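Local coordinates for autolysin E (Staphylococcus aureus, PDB 4PI8), which probably cleaves the glycan strands of cell-wall peptidoglycan as an endo-beta-N-acetylglucosaminidase, and is captured here bound to a NAG-NAM disaccharide, at residues Tyr94-Val98 with Ile99-Ser103. The protein carries 1 engineered substitution. Numbering follows the deposited sequence.
Sequences YEVNV and IYLVS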
loop_
_atom_site.group_PDB
_atom_site.type_symbol
_atom_site.label_atom_id
_atom_site.label_comp_id
_atom_site.label_asym_id
_atom_site.label_seq_id
_atom_site.Cartn_x
_atom_site.Cartn_y
_atom_site.Cartn_z
ATOM N N TYR A 94 -1.825 -15.032 4.884
ATOM C CA TYR A 94 -0.999 -14.032 5.548
ATOM C C TYR A 94 -1.739 -13.151 6.497
ATOM O O TYR A 94 -1.115 -12.284 7.125
ATOM C CB TYR A 94 -0.218 -13.202 4.527
ATOM C CG TYR A 94 0.711 -14.048 3.703
ATOM C CD1 TYR A 94 1.755 -14.739 4.303
ATOM C CD2 TYR A 94 0.553 -14.209 2.332
ATOM C CE1 TYR A 94 2.575 -15.590 3.550
ATOM C CE2 TYR A 94 1.396 -15.028 1.624
ATOM C CZ TYR A 94 2.368 -15.721 2.237
ATOM O OH TYR A 94 3.243 -16.554 1.570
ATOM N N GLU A 95 -3.054 -13.320 6.660
ATOM C CA GLU A 95 -3.864 -12.504 7.544
ATOM C C GLU A 95 -3.726 -11.022 7.145
ATOM O O GLU A 95 -3.279 -10.194 7.907
ATOM C CB GLU A 95 -3.568 -12.761 9.042
ATOM C CG GLU A 95 -4.662 -12.252 9.917
ATOM C CD GLU A 95 -4.407 -12.434 11.395
ATOM O OE1 GLU A 95 -3.280 -12.874 11.684
ATOM O OE2 GLU A 95 -5.276 -12.062 12.201
ATOM N N VAL A 96 -4.202 -10.749 5.942
ATOM C CA VAL A 96 -4.146 -9.394 5.369
ATOM C C VAL A 96 -5.543 -9.079 4.833
ATOM O O VAL A 96 -6.074 -9.834 4.001
ATOM C CB VAL A 96 -3.174 -9.321 4.236
ATOM C CG1 VAL A 96 -3.159 -7.946 3.605
ATOM C CG2 VAL A 96 -1.738 -9.608 4.693
ATOM N N ASN A 97 -6.120 -7.989 5.301
ATOM C CA ASN A 97 -7.486 -7.531 4.882
ATOM C C ASN A 97 -7.605 -7.499 3.358
ATOM O O ASN A 97 -6.836 -6.764 2.736
ATOM C CB ASN A 97 -7.737 -6.202 5.554
ATOM C CG ASN A 97 -9.070 -5.585 5.232
ATOM O OD1 ASN A 97 -9.476 -5.508 4.062
ATOM N ND2 ASN A 97 -9.685 -4.958 6.202
ATOM N N VAL A 98 -8.515 -8.262 2.783
ATOM C CA VAL A 98 -8.515 -8.389 1.322
ATOM C C VAL A 98 -9.048 -7.122 0.653
ATOM O O VAL A 98 -8.676 -6.843 -0.511
ATOM C CB VAL A 98 -9.314 -9.636 0.824
ATOM C CG1 VAL A 98 -10.828 -9.455 0.988
ATOM C CG2 VAL A 98 -8.923 -10.026 -0.568
ATOM N N ILE A 99 -9.910 -6.385 1.337
ATOM C CA ILE A 99 -10.375 -5.123 0.750
ATOM C C ILE A 99 -9.214 -4.115 0.663
ATOM O O ILE A 99 -9.062 -3.389 -0.331
ATOM C CB ILE A 99 -11.610 -4.593 1.423
ATOM C CG1 ILE A 99 -12.837 -5.448 1.086
ATOM C CG2 ILE A 99 -11.850 -3.138 1.072
ATOM C CD1 ILE A 99 -14.083 -5.138 1.873
ATOM N N TYR A 100 -8.398 -4.048 1.717
ATOM C CA TYR A 100 -7.192 -3.269 1.683
ATOM C C TYR A 100 -6.313 -3.745 0.557
ATOM O O TYR A 100 -5.813 -2.927 -0.235
ATOM C CB TYR A 100 -6.462 -3.371 3.043
ATOM C CG TYR A 100 -4.987 -3.153 2.877
ATOM C CD1 TYR A 100 -4.474 -1.942 2.458
ATOM C CD2 TYR A 100 -4.103 -4.222 3.006
ATOM C CE1 TYR A 100 -3.142 -1.798 2.183
ATOM C CE2 TYR A 100 -2.753 -4.089 2.764
ATOM C CZ TYR A 100 -2.295 -2.897 2.282
ATOM O OH TYR A 100 -0.952 -2.792 1.954
ATOM N N LEU A 101 -6.102 -5.057 0.423
ATOM C CA LEU A 101 -5.160 -5.569 -0.549
ATOM C C LEU A 101 -5.591 -5.206 -1.977
ATOM O O LEU A 101 -4.765 -4.741 -2.800
ATOM C CB LEU A 101 -5.002 -7.077 -0.420
ATOM C CG LEU A 101 -3.767 -7.708 -0.994
ATOM C CD1 LEU A 101 -2.478 -7.183 -0.381
ATOM C CD2 LEU A 101 -3.912 -9.210 -0.825
ATOM N N VAL A 102 -6.861 -5.389 -2.282
ATOM C CA VAL A 102 -7.412 -5.032 -3.572
ATOM C C VAL A 102 -7.236 -3.559 -3.781
ATOM O O VAL A 102 -6.853 -3.101 -4.873
ATOM C CB VAL A 102 -8.897 -5.447 -3.682
ATOM C CG1 VAL A 102 -9.562 -4.739 -4.854
ATOM C CG2 VAL A 102 -8.994 -7.000 -3.795
ATOM N N SER A 103 -7.648 -2.734 -2.781
ATOM C CA SER A 103 -7.578 -1.291 -2.932
ATOM C C SER A 103 -6.178 -0.795 -3.181
ATOM O O SER A 103 -5.942 0.088 -4.026
ATOM C CB SER A 103 -8.234 -0.571 -1.720
ATOM O OG SER A 103 -9.591 -0.988 -1.536
#
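N97 caps the N-terminus of helix 98-108 with its side-chain oxygen. OD1 takes the amide of Y100 in a nearly straight bond (N to OD1 3.0 Å, N-H...O 168°), the donor standing above the carbonyl plane, and the amide of I99 in a weak, bent one (N to OD1 2.9 Å). With CG anti to the backbone N (chi1 180°), OD1 lies within reach of both. These two N-H groups set which way round the carboxamide sits, while its other end, ND2, is hydrogen-bonded to the hydroxyl of Y212 on helix 200-215.

Backbone bonds then take over: L101 N reaches N97 O (3.0 Å) and V102 N reaches V98 O (2.9 Å). The next carbonyl along, I99 O, accepts from S103 N; a side-chain-to-backbone bond from S103 OG (2.7 Å to I99 O) adds a second donor, on the opposite face of its plane.

Apolar contacts join the link to the first turn of the helix. V96 CG1 lies in the ring plane of Y100, at the CD2 edge (CG1 to CD2 3.9 Å), and also meets CD1 of L101.

At its polar end, the Y100 hydroxyl is hydrogen-bonded to H104 ND1.

The whole is a buried Asn N-cap at the tight link between helices 84-94 and 98-108, within the lysozyme-like glucosaminidase domain.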